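Local coordinates for cytoplasmic export protein 1 (Saccharomyces cerevisiae, PDB 3VWA) that binds tRNA and, as part of the nuclear tRNA export machinery, may pass aminoacylated tRNAs from export receptors to the translation machinery, at residues 24-29 with 148-153; 60-65 with 71-76; 463-468 with 478-483. All coordinates share one frame; numbering follows the deposited sequence.

In the fold
Contacts 1 and 2 lie in the N-terminal kinase-like domain, contact 3 far along the HEAT-repeat arm. From the N terminus, contact 1 closes a loop of more than a hundred residues, bringing 148-153, after strand 144-146, back to the start of strand 26-33. Contact 2 is nested inside that loop: its short closure turns helix 52-64 onto strand 73-77 of the same antiparallel sheet. Their centres are 12 Å apart and they touch, Leu149 and Cys152 packing on Lys61, Ser62 and Leu65. Contact 3 follows in series, a helical hairpin of 454-469 with 474-487, its centre about 74 Å from that of contact 1.

Contact 1: 24-29 with 148-153; sequences ALWQCF and GLELCS
The indole of Trp26 and the carboxylate of Glu150 meet through one hydrogen bond, NE1 to OE2 at 2.6 Å. The second segment leads up to it from Gly148, which follows Phe147 directly; Phe147 meets the Trp26 ring edge-to-face. Leu149 then opens a type I turn, closed by Cys152 N on Leu149 O at 3.1 Å, and this turn carries Glu150 toward the strand. The Glu150 chain bends at its second torsion (chi2 82°), bringing OE2 to the edge of the indole, slightly out of its plane. OE2 accepts through its anti lone pair, and the N-H...O angle of 144° shows a bent bond; ring and carboxylate planes are turned 60° apart. Earlier along the same side chain, CG packs against Leu25 CD1 at 4.0 Å, an apolar touch beside the polar one. All three side chains are buried, and the bond gives the indole N-H a partner, while donation to the carboxylate would probably help to stabilise its charge. Further on, Ser153 OG donates a hydrogen bond to Leu151 O at 3.1 Å. Asn57 of helix 52-64 bonds the carbonyls of Glu150 and Cys152, tying the segment to the helix that probably corresponds to helix C of protein kinases. Trp26 also packs on Phe43 and Ala45 of strand 39-45 and on Ala58, while helix 160-174 covers Leu25 and Leu151 through Tyr170.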
ATOM      1  N   ALA A  24      18.384 -26.879  -6.436  1.00 46.23           N
ATOM      2  CA  ALA A  24      18.827 -28.107  -7.056  1.00 45.78           C
ATOM      3  C   ALA A  24      17.678 -29.099  -7.201  1.00 48.77           C
ATOM      4  O   ALA A  24      17.746 -29.974  -8.071  1.00 46.65           O
ATOM      5  CB  ALA A  24      19.963 -28.732  -6.262  1.00 45.14           C
ATOM      6  N   LEU A  25      16.645 -29.000  -6.346  1.00 43.26           N
ATOM      7  CA  LEU A  25      15.539 -29.977  -6.398  1.00 40.22           C
ATOM      8  C   LEU A  25      14.210 -29.508  -7.022  1.00 40.29           C
ATOM      9  O   LEU A  25      13.370 -30.339  -7.375  1.00 37.15           O
ATOM     10  CB  LEU A  25      15.258 -30.539  -5.032  1.00 36.87           C
ATOM     11  CG  LEU A  25      16.451 -31.307  -4.535  1.00 37.02           C
ATOM     12  CD1 LEU A  25      16.201 -31.627  -3.096  1.00 36.31           C
ATOM     13  CD2 LEU A  25      16.716 -32.577  -5.341  1.00 39.20           C
ATOM     14  N   TRP A  26      14.027 -28.193  -7.127  1.00 36.21           N
ATOM     15  CA  TRP A  26      12.755 -27.591  -7.498  1.00 35.91           C
ATOM     16  C   TRP A  26      12.957 -26.323  -8.264  1.00 38.55           C
ATOM     17  O   TRP A  26      13.882 -25.535  -7.974  1.00 37.66           O
ATOM     18  CB  TRP A  26      11.911 -27.234  -6.253  1.00 31.08           C
ATOM     19  CG  TRP A  26      11.632 -28.424  -5.399  1.00 29.76           C
ATOM     20  CD1 TRP A  26      12.363 -28.893  -4.314  1.00 30.31           C
ATOM     21  CD2 TRP A  26      10.533 -29.376  -5.541  1.00 28.54           C
ATOM     22  NE1 TRP A  26      11.802 -30.045  -3.821  1.00 23.24           N
ATOM     23  CE2 TRP A  26      10.721 -30.375  -4.500  1.00 24.27           C
ATOM     24  CE3 TRP A  26       9.457 -29.504  -6.418  1.00 28.87           C
ATOM     25  CZ2 TRP A  26       9.861 -31.446  -4.354  1.00 26.98           C
ATOM     26  CZ3 TRP A  26       8.584 -30.570  -6.235  1.00 25.28           C
ATOM     27  CH2 TRP A  26       8.796 -31.519  -5.229  1.00 27.16           C
ATOM     28  N   GLN A  27      12.058 -26.096  -9.217  1.00 33.84           N
ATOM     29  CA  GLN A  27      11.795 -24.743  -9.742  1.00 35.29           C
ATOM     30  C   GLN A  27      10.507 -24.207  -9.141  1.00 34.86           C
ATOM     31  O   GLN A  27       9.540 -24.951  -8.943  1.00 35.13           O
ATOM     32  CB  GLN A  27      11.653 -24.761 -11.251  1.00 34.14           C
ATOM     33  CG  GLN A  27      12.975 -24.989 -11.946  1.00 36.32           C
ATOM     34  CD  GLN A  27      12.767 -25.177 -13.420  1.00 45.54           C
ATOM     35  OE1 GLN A  27      12.075 -26.116 -13.852  1.00 43.93           O
ATOM     36  NE2 GLN A  27      13.343 -24.278 -14.214  1.00 46.58           N
ATOM     37  N   CYS A  28      10.480 -22.921  -8.863  1.00 33.94           N
ATOM     38  CA  CYS A  28       9.302 -22.350  -8.246  1.00 35.78           C
ATOM     39  C   CYS A  28       8.708 -21.300  -9.183  1.00 36.34           C
ATOM     40  O   CYS A  28       9.378 -20.323  -9.537  1.00 29.74           O
ATOM     41  CB  CYS A  28       9.658 -21.790  -6.875  1.00 36.88           C
ATOM     42  SG  CYS A  28       8.435 -20.694  -6.137  1.00 38.15           S
ATOM     43  N   PHE A  29       7.455 -21.542  -9.587  1.00 33.98           N
ATOM     44  CA  PHE A  29       6.769 -20.743 -10.607  1.00 36.56           C
ATOM     45  C   PHE A  29       5.518 -20.119 -10.011  1.00 35.84           C
ATOM     46  O   PHE A  29       4.811 -20.801  -9.253  1.00 35.60           O
ATOM     47  CB  PHE A  29       6.312 -21.632 -11.802  1.00 39.68           C
ATOM     48  CG  PHE A  29       7.430 -22.134 -12.700  1.00 38.91           C
ATOM     49  CD1 PHE A  29       7.890 -21.350 -13.751  1.00 39.43           C
ATOM     50  CD2 PHE A  29       7.981 -23.404 -12.531  1.00 38.65           C
ATOM     51  CE1 PHE A  29       8.893 -21.793 -14.606  1.00 40.53           C
ATOM     52  CE2 PHE A  29       8.993 -23.849 -13.389  1.00 41.44           C
ATOM     53  CZ  PHE A  29       9.457 -23.035 -14.428  1.00 37.11           C
ATOM     54  N   GLY A 148       9.686 -27.743   1.855  1.00 30.20           N
ATOM     55  CA  GLY A 148      10.803 -28.683   1.738  1.00 28.45           C
ATOM     56  C   GLY A 148      10.707 -29.880   2.645  1.00 31.67           C
ATOM     57  O   GLY A 148      11.365 -29.979   3.701  1.00 27.91           O
ATOM     58  N   LEU A 149       9.972 -30.854   2.149  1.00 34.13           N
ATOM     59  CA  LEU A 149       9.523 -31.968   2.936  1.00 31.95           C
ATOM     60  C   LEU A 149      10.261 -33.249   2.456  1.00 34.05           C
ATOM     61  O   LEU A 149       9.898 -34.382   2.813  1.00 33.74           O
ATOM     62  CB  LEU A 149       8.012 -32.014   2.715  1.00 33.59           C
ATOM     63  CG  LEU A 149       7.019 -31.621   3.829  1.00 37.34           C
ATOM     64  CD1 LEU A 149       7.577 -30.781   4.996  1.00 35.08           C
ATOM     65  CD2 LEU A 149       5.748 -31.025   3.230  1.00 35.34           C
ATOM     66  N   GLU A 150      11.335 -33.054   1.683  1.00 31.91           N
ATOM     67  CA  GLU A 150      12.129 -34.176   1.108  1.00 36.11           C
ATOM     68  C   GLU A 150      12.556 -35.257   2.104  1.00 39.41           C
ATOM     69  O   GLU A 150      12.513 -36.458   1.799  1.00 38.70           O
ATOM     70  CB  GLU A 150      13.380 -33.671   0.384  1.00 35.18           C
ATOM     71  CG  GLU A 150      13.085 -32.762  -0.797  1.00 36.10           C
ATOM     72  CD  GLU A 150      12.814 -31.320  -0.414  1.00 35.17           C
ATOM     73  OE1 GLU A 150      12.892 -30.976   0.777  1.00 32.60           O
ATOM     74  OE2 GLU A 150      12.541 -30.507  -1.320  1.00 42.64           O
ATOM     75  N   LEU A 151      12.973 -34.827   3.289  1.00 39.70           N
ATOM     76  CA  LEU A 151      13.515 -35.737   4.291  1.00 38.73           C
ATOM     77  C   LEU A 151      12.490 -36.038   5.389  1.00 36.17           C
ATOM     78  O   LEU A 151      12.731 -36.827   6.276  1.00 35.43           O
ATOM     79  CB  LEU A 151      14.774 -35.100   4.905  1.00 38.00           C
ATOM     80  CG  LEU A 151      16.030 -35.045   4.025  1.00 42.01           C
ATOM     81  CD1 LEU A 151      17.192 -34.544   4.876  1.00 41.34           C
ATOM     82  CD2 LEU A 151      16.370 -36.419   3.477  1.00 43.15           C
ATOM     83  N   CYS A 152      11.348 -35.377   5.329  1.00 39.84           N
ATOM     84  CA  CYS A 152      10.411 -35.392   6.429  1.00 41.02           C
ATOM     85  C   CYS A 152       9.845 -36.784   6.706  1.00 40.55           C
ATOM     86  O   CYS A 152       9.325 -37.473   5.804  1.00 42.64           O
ATOM     87  CB  CYS A 152       9.261 -34.443   6.121  1.00 42.47           C
ATOM     88  SG  CYS A 152       8.066 -34.363   7.458  1.00 39.77           S
ATOM     89  N   SER A 153       9.932 -37.175   7.961  1.00 37.88           N
ATOM     90  CA  SER A 153       9.347 -38.435   8.455  1.00 40.33           C
ATOM     91  C   SER A 153       8.966 -38.331   9.957  1.00 46.87           C
ATOM     92  O   SER A 153       9.440 -37.444  10.699  1.00 42.91           O
ATOM     93  CB  SER A 153      10.306 -39.626   8.217  1.00 36.51           C
ATOM     94  OG  SER A 153      11.653 -39.193   7.979  1.00 36.39           O
TER

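Contact 2: 60-65 with 71-76; sequences HKSKIL and CTVLET
Thr76 faces helix 52-64; its OG1 meets Lys63 alone, while its CG2 reaches both Lys63 and Ser62. Thr76 CB comes within 4.2 Å of Lys63 CG. From there Thr76 OG1, set between the backbone N and the carbonyl carbon (chi1 68°), reaches the lysine methylenes, 3.2 Å from Lys63 CG and 3.4 Å from Lys63 CD. The other branch, Thr76 CG2, stands 4.0 Å from Lys63 CG and 4.1 Å from Ser62 CB, bridging two successive helical residues. Ser62 CB in turn lies 3.8 Å from Val73 CG1, three residues earlier on the strand side. Strand 73-76 runs at 131° to helix 60-64, and Leu74 and Glu75 both face Val87 in a classic beta bulge, which lies between Val73 and Thr76. Ser62 OG is bonded to Ala58 O one turn earlier, and the contact to the strand is made mainly by CB. Ile86 of strand 85-89 also packs on Ser62 and Val73. The order helix, short connection, strand recalls the passage from helix C to the next strand in a kinase N-lobe. The seam is methyl and methylene packing, held by shape and dispersion, with no directional polar bond between the segments to fix their alignment.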
ATOM      1  N   HIS A  60       4.529 -36.856  -0.951  1.00 35.02           N
ATOM      2  CA  HIS A  60       3.663 -37.616  -0.043  1.00 41.29           C
ATOM      3  C   HIS A  60       3.378 -36.829   1.219  1.00 38.65           C
ATOM      4  O   HIS A  60       2.228 -36.682   1.671  1.00 36.88           O
ATOM      5  CB  HIS A  60       4.318 -38.983   0.250  1.00 46.24           C
ATOM      6  CG  HIS A  60       3.577 -39.806   1.270  1.00 46.61           C
ATOM      7  ND1 HIS A  60       4.115 -40.137   2.455  1.00 49.87           N
ATOM      8  CD2 HIS A  60       2.283 -40.332   1.259  1.00 48.94           C
ATOM      9  CE1 HIS A  60       3.219 -40.849   3.172  1.00 49.85           C
ATOM     10  NE2 HIS A  60       2.096 -40.959   2.437  1.00 50.39           N
ATOM     11  N   LYS A  61       4.423 -36.271   1.798  1.00 38.53           N
ATOM     12  CA  LYS A  61       4.231 -35.439   2.996  1.00 35.93           C
ATOM     13  C   LYS A  61       3.376 -34.188   2.725  1.00 31.83           C
ATOM     14  O   LYS A  61       2.511 -33.844   3.486  1.00 31.40           O
ATOM     15  CB  LYS A  61       5.572 -35.109   3.626  1.00 34.50           C
ATOM     16  CG  LYS A  61       6.304 -36.348   4.119  1.00 35.56           C
ATOM     17  CD  LYS A  61       5.397 -37.198   5.024  1.00 39.60           C
ATOM     18  CE  LYS A  61       6.116 -38.353   5.716  1.00 40.77           C
ATOM     19  NZ  LYS A  61       6.108 -39.584   4.872  1.00 46.34           N
ATOM     20  N   SER A  62       3.595 -33.542   1.599  1.00 35.94           N
ATOM     21  CA  SER A  62       2.702 -32.469   1.159  1.00 34.10           C
ATOM     22  C   SER A  62       1.240 -32.907   1.193  1.00 36.84           C
ATOM     23  O   SER A  62       0.408 -32.199   1.747  1.00 38.34           O
ATOM     24  CB  SER A  62       3.061 -32.055  -0.246  1.00 31.77           C
ATOM     25  OG  SER A  62       4.356 -31.532  -0.211  1.00 33.07           O
ATOM     26  N   LYS A  63       0.951 -34.068   0.603  1.00 36.95           N
ATOM     27  CA  LYS A  63      -0.404 -34.597   0.542  1.00 43.04           C
ATOM     28  C   LYS A  63      -0.958 -34.853   1.928  1.00 42.39           C
ATOM     29  O   LYS A  63      -2.095 -34.516   2.198  1.00 45.35           O
ATOM     30  CB  LYS A  63      -0.484 -35.885  -0.308  1.00 45.00           C
ATOM     31  CG  LYS A  63      -0.944 -35.697  -1.754  1.00 51.38           C
ATOM     32  CD  LYS A  63      -1.389 -37.030  -2.382  1.00 55.36           C
ATOM     33  CE  LYS A  63      -2.865 -37.325  -2.089  1.00 58.13           C
ATOM     34  NZ  LYS A  63      -3.264 -38.747  -2.365  1.00 57.38           N
ATOM     35  N   ILE A  64      -0.154 -35.418   2.814  1.00 44.41           N
ATOM     36  CA  ILE A  64      -0.695 -35.889   4.095  1.00 46.15           C
ATOM     37  C   ILE A  64      -0.528 -34.956   5.289  1.00 43.88           C
ATOM     38  O   ILE A  64      -1.245 -35.102   6.287  1.00 44.38           O
ATOM     39  CB  ILE A  64      -0.111 -37.266   4.492  1.00 45.11           C
ATOM     40  CG1 ILE A  64       1.425 -37.207   4.491  1.00 43.95           C
ATOM     41  CG2 ILE A  64      -0.649 -38.360   3.570  1.00 42.53           C
ATOM     42  CD1 ILE A  64       2.056 -38.296   5.322  1.00 49.95           C
ATOM     43  N   LEU A  65       0.448 -34.052   5.248  1.00 40.63           N
ATOM     44  CA  LEU A  65       0.688 -33.233   6.446  1.00 43.87           C
ATOM     45  C   LEU A  65      -0.171 -31.963   6.462  1.00 40.68           C
ATOM     46  O   LEU A  65      -0.172 -31.202   5.497  1.00 37.51           O
ATOM     47  CB  LEU A  65       2.165 -32.879   6.604  1.00 48.93           C
ATOM     48  CG  LEU A  65       3.226 -33.959   6.718  1.00 50.54           C
ATOM     49  CD1 LEU A  65       4.573 -33.276   6.929  1.00 57.04           C
ATOM     50  CD2 LEU A  65       2.928 -34.929   7.836  1.00 49.78           C
ATOM     51  N   CYS A  71       3.701 -24.300   3.734  1.00 30.26           N
ATOM     52  CA  CYS A  71       2.974 -23.856   2.545  1.00 31.08           C
ATOM     53  C   CYS A  71       1.684 -24.710   2.381  1.00 29.82           C
ATOM     54  O   CYS A  71       1.724 -25.930   2.403  1.00 35.20           O
ATOM     55  CB  CYS A  71       3.862 -23.938   1.290  1.00 30.42           C
ATOM     56  SG  CYS A  71       5.385 -22.941   1.284  1.00 35.02           S
ATOM     57  N   THR A  72       0.538 -24.073   2.233  1.00 32.94           N
ATOM     58  CA  THR A  72      -0.758 -24.808   2.316  1.00 29.98           C
ATOM     59  C   THR A  72      -0.928 -25.474   0.948  1.00 31.93           C
ATOM     60  O   THR A  72      -1.055 -24.770  -0.079  1.00 24.84           O
ATOM     61  CB  THR A  72      -1.935 -23.847   2.679  1.00 30.24           C
ATOM     62  OG1 THR A  72      -1.788 -23.385   4.034  1.00 31.89           O
ATOM     63  CG2 THR A  72      -3.346 -24.562   2.585  1.00 31.79           C
ATOM     64  N   VAL A  73      -0.879 -26.813   0.915  1.00 30.93           N
ATOM     65  CA  VAL A  73      -0.801 -27.477  -0.367  1.00 34.04           C
ATOM     66  C   VAL A  73      -2.204 -27.613  -0.947  1.00 36.21           C
ATOM     67  O   VAL A  73      -3.147 -27.842  -0.216  1.00 37.34           O
ATOM     68  CB  VAL A  73      -0.046 -28.827  -0.308  1.00 40.39           C
ATOM     69  CG1 VAL A  73       1.442 -28.619   0.024  1.00 33.83           C
ATOM     70  CG2 VAL A  73      -0.700 -29.793   0.674  1.00 43.06           C
ATOM     71  N   LEU A  74      -2.342 -27.407  -2.252  1.00 37.50           N
ATOM     72  CA  LEU A  74      -3.658 -27.509  -2.910  1.00 36.44           C
ATOM     73  C   LEU A  74      -3.787 -28.838  -3.617  1.00 34.74           C
ATOM     74  O   LEU A  74      -4.795 -29.531  -3.465  1.00 38.43           O
ATOM     75  CB  LEU A  74      -3.907 -26.339  -3.866  1.00 34.89           C
ATOM     76  CG  LEU A  74      -4.547 -25.002  -3.426  1.00 38.13           C
ATOM     77  CD1 LEU A  74      -4.757 -24.850  -1.926  1.00 39.37           C
ATOM     78  CD2 LEU A  74      -3.683 -23.868  -3.939  1.00 33.48           C
ATOM     79  N   GLU A  75      -2.755 -29.225  -4.358  1.00 34.75           N
ATOM     80  CA  GLU A  75      -2.797 -30.489  -5.065  1.00 34.31           C
ATOM     81  C   GLU A  75      -1.389 -30.967  -5.416  1.00 33.96           C
ATOM     82  O   GLU A  75      -0.509 -30.141  -5.562  1.00 36.90           O
ATOM     83  CB  GLU A  75      -3.611 -30.304  -6.361  1.00 35.85           C
ATOM     84  CG  GLU A  75      -4.287 -31.594  -6.829  1.00 41.99           C
ATOM     85  CD  GLU A  75      -5.076 -31.438  -8.118  1.00 41.81           C
ATOM     86  OE1 GLU A  75      -5.461 -32.486  -8.660  1.00 45.43           O
ATOM     87  OE2 GLU A  75      -5.283 -30.289  -8.597  1.00 42.13           O
ATOM     88  N   THR A  76      -1.195 -32.285  -5.569  1.00 32.31           N
ATOM     89  CA  THR A  76       0.065 -32.863  -6.044  1.00 33.67           C
ATOM     90  C   THR A  76      -0.101 -33.736  -7.308  1.00 39.07           C
ATOM     91  O   THR A  76      -1.215 -34.277  -7.556  1.00 37.69           O
ATOM     92  CB  THR A  76       0.783 -33.666  -4.955  1.00 32.83           C
ATOM     93  OG1 THR A  76       0.025 -34.847  -4.637  1.00 38.21           O
ATOM     94  CG2 THR A  76       0.980 -32.834  -3.706  1.00 30.48           C
TER

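Contact 3: 463-468 with 478-483; sequences TAFTKS and LAALYG
Phe465 lays its ring obliquely against the backbone of Ala480 and Gly483. The helices run nearly antiparallel, at 151° with axes 8.7 Å apart. With CG beside the backbone N and anti to the carbonyl carbon (chi1 -68°), the phenyl swings across to the second helix although its CB bond points along the interface. Phe465 CZ stands 3.4 Å from Gly483 C, and Phe465 CD1 is 3.8 Å from Ala480 O and 4.2 Å from Ala480 CB. Glycine suits this position sterically: a modelled CB on Gly483 would fall only 2.8 Å from Phe465 CE1. One turn on from Phe465, Ser468 CB touches Ala480 CB at 3.9 Å. The serine hydroxyl turns back into its own helix, where Ser468 OG donates to Ala464 O at 3.0 Å; Ser468 N reaches that oxygen from the opposite face of the carbonyl plane. Putting an alanine at Phe465 would remove the ring and would probably open a gap over the backbone of Gly483. Along the chain, the pair lies between the HEAT repeats at 381-419 and 494-530: Ser444 and Val440 of helix 433-446 pack on Phe465 and Ser468 respectively, and helix 513-536 packs on Leu478 and Leu481.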
ATOM      1  N   THR A 463     -14.207  39.459 -16.444  1.00 28.42           N
ATOM      2  CA  THR A 463     -15.318  39.566 -15.479  1.00 25.48           C
ATOM      3  C   THR A 463     -14.882  39.234 -14.023  1.00 24.21           C
ATOM      4  O   THR A 463     -15.278  39.898 -13.063  1.00 24.58           O
ATOM      5  CB  THR A 463     -16.489  38.614 -15.836  1.00 27.23           C
ATOM      6  OG1 THR A 463     -16.884  38.777 -17.209  1.00 29.26           O
ATOM      7  CG2 THR A 463     -17.690  38.862 -14.903  1.00 26.91           C
ATOM      8  N   ALA A 464     -14.123  38.168 -13.863  1.00 24.38           N
ATOM      9  CA  ALA A 464     -13.686  37.753 -12.541  1.00 25.99           C
ATOM     10  C   ALA A 464     -12.737  38.786 -11.933  1.00 27.59           C
ATOM     11  O   ALA A 464     -12.818  39.067 -10.729  1.00 25.94           O
ATOM     12  CB  ALA A 464     -13.014  36.382 -12.623  1.00 22.93           C
ATOM     13  N   PHE A 465     -11.832  39.341 -12.750  1.00 25.45           N
ATOM     14  CA  PHE A 465     -10.885  40.349 -12.250  1.00 25.74           C
ATOM     15  C   PHE A 465     -11.552  41.699 -11.914  1.00 26.51           C
ATOM     16  O   PHE A 465     -11.204  42.362 -10.942  1.00 26.99           O
ATOM     17  CB  PHE A 465      -9.785  40.594 -13.289  1.00 25.65           C
ATOM     18  CG  PHE A 465      -8.846  39.434 -13.499  1.00 27.11           C
ATOM     19  CD1 PHE A 465      -8.380  38.673 -12.430  1.00 28.96           C
ATOM     20  CD2 PHE A 465      -8.376  39.141 -14.765  1.00 27.81           C
ATOM     21  CE1 PHE A 465      -7.484  37.614 -12.628  1.00 28.42           C
ATOM     22  CE2 PHE A 465      -7.478  38.112 -14.957  1.00 27.50           C
ATOM     23  CZ  PHE A 465      -7.034  37.345 -13.891  1.00 26.76           C
ATOM     24  N   THR A 466     -12.491  42.121 -12.735  1.00 26.33           N
ATOM     25  CA  THR A 466     -13.296  43.333 -12.483  1.00 28.55           C
ATOM     26  C   THR A 466     -14.044  43.234 -11.139  1.00 32.53           C
ATOM     27  O   THR A 466     -13.984  44.162 -10.314  1.00 32.46           O
ATOM     28  CB  THR A 466     -14.323  43.489 -13.611  1.00 30.68           C
ATOM     29  OG1 THR A 466     -13.637  43.723 -14.851  1.00 28.14           O
ATOM     30  CG2 THR A 466     -15.325  44.624 -13.341  1.00 27.94           C
ATOM     31  N   LYS A 467     -14.709  42.090 -10.920  1.00 30.04           N
ATOM     32  CA  LYS A 467     -15.360  41.799  -9.632  1.00 32.73           C
ATOM     33  C   LYS A 467     -14.432  41.924  -8.424  1.00 28.59           C
ATOM     34  O   LYS A 467     -14.769  42.590  -7.457  1.00 27.47           O
ATOM     35  CB  LYS A 467     -16.019  40.407  -9.681  1.00 35.67           C
ATOM     36  CG  LYS A 467     -16.970  40.057  -8.545  1.00 38.35           C
ATOM     37  CD  LYS A 467     -17.893  41.177  -8.138  1.00 40.73           C
ATOM     38  CE  LYS A 467     -19.129  40.600  -7.458  1.00 45.00           C
ATOM     39  NZ  LYS A 467     -19.526  41.446  -6.306  1.00 44.09           N
ATOM     40  N   SER A 468     -13.257  41.322  -8.500  1.00 24.84           N
ATOM     41  CA  SER A 468     -12.334  41.283  -7.364  1.00 29.09           C
ATOM     42  C   SER A 468     -11.747  42.668  -7.075  1.00 28.17           C
ATOM     43  O   SER A 468     -11.460  42.990  -5.932  1.00 28.37           O
ATOM     44  CB  SER A 468     -11.166  40.296  -7.574  1.00 29.15           C
ATOM     45  OG  SER A 468     -11.674  39.025  -7.936  1.00 31.54           O
ATOM     46  N   LEU A 478      -5.551  42.859  -4.638  1.00 29.51           N
ATOM     47  CA  LEU A 478      -4.172  42.422  -4.881  1.00 27.72           C
ATOM     48  C   LEU A 478      -4.099  41.077  -5.600  1.00 28.13           C
ATOM     49  O   LEU A 478      -3.160  40.809  -6.318  1.00 28.39           O
ATOM     50  CB  LEU A 478      -3.454  42.303  -3.542  1.00 28.80           C
ATOM     51  CG  LEU A 478      -3.240  43.619  -2.769  1.00 30.08           C
ATOM     52  CD1 LEU A 478      -2.709  43.298  -1.400  1.00 30.33           C
ATOM     53  CD2 LEU A 478      -2.311  44.595  -3.474  1.00 31.18           C
ATOM     54  N   ALA A 479      -5.061  40.199  -5.344  1.00 27.62           N
ATOM     55  CA  ALA A 479      -5.077  38.910  -5.987  1.00 28.89           C
ATOM     56  C   ALA A 479      -5.526  39.080  -7.453  1.00 27.01           C
ATOM     57  O   ALA A 479      -5.156  38.306  -8.298  1.00 26.67           O
ATOM     58  CB  ALA A 479      -6.031  37.944  -5.264  1.00 31.06           C
ATOM     59  N   ALA A 480      -6.376  40.042  -7.740  1.00 26.70           N
ATOM     60  CA  ALA A 480      -6.735  40.302  -9.138  1.00 25.11           C
ATOM     61  C   ALA A 480      -5.508  40.767  -9.930  1.00 24.53           C
ATOM     62  O   ALA A 480      -5.191  40.231 -10.991  1.00 25.67           O
ATOM     63  CB  ALA A 480      -7.845  41.332  -9.231  1.00 21.48           C
ATOM     64  N   LEU A 481      -4.792  41.729  -9.376  1.00 23.89           N
ATOM     65  CA  LEU A 481      -3.635  42.278 -10.068  1.00 25.12           C
ATOM     66  C   LEU A 481      -2.646  41.182 -10.329  1.00 27.15           C
ATOM     67  O   LEU A 481      -1.953  41.192 -11.351  1.00 26.32           O
ATOM     68  CB  LEU A 481      -2.992  43.373  -9.245  1.00 21.77           C
ATOM     69  CG  LEU A 481      -3.865  44.584  -9.013  1.00 20.81           C
ATOM     70  CD1 LEU A 481      -3.122  45.564  -8.095  1.00 21.69           C
ATOM     71  CD2 LEU A 481      -4.151  45.212 -10.367  1.00 21.90           C
ATOM     72  N   TYR A 482      -2.563  40.240  -9.388  1.00 28.28           N
ATOM     73  CA  TYR A 482      -1.618  39.125  -9.549  1.00 30.34           C
ATOM     74  C   TYR A 482      -1.998  38.226 -10.743  1.00 29.94           C
ATOM     75  O   TYR A 482      -1.182  37.885 -11.604  1.00 28.17           O
ATOM     76  CB  TYR A 482      -1.588  38.277  -8.268  1.00 31.70           C
ATOM     77  CG  TYR A 482      -0.721  37.029  -8.372  1.00 36.22           C
ATOM     78  CD1 TYR A 482       0.681  37.136  -8.399  1.00 37.50           C
ATOM     79  CD2 TYR A 482      -1.296  35.740  -8.436  1.00 38.12           C
ATOM     80  CE1 TYR A 482       1.485  36.013  -8.490  1.00 44.74           C
ATOM     81  CE2 TYR A 482      -0.492  34.593  -8.536  1.00 43.19           C
ATOM     82  CZ  TYR A 482       0.900  34.743  -8.563  1.00 46.92           C
ATOM     83  OH  TYR A 482       1.741  33.657  -8.645  1.00 53.42           O
ATOM     84  N   GLY A 483      -3.257  37.816 -10.754  1.00 27.84           N
ATOM     85  CA  GLY A 483      -3.740  36.975 -11.823  1.00 28.30           C
ATOM     86  C   GLY A 483      -3.695  37.681 -13.144  1.00 25.90           C
ATOM     87  O   GLY A 483      -3.544  37.034 -14.177  1.00 29.30           O
TER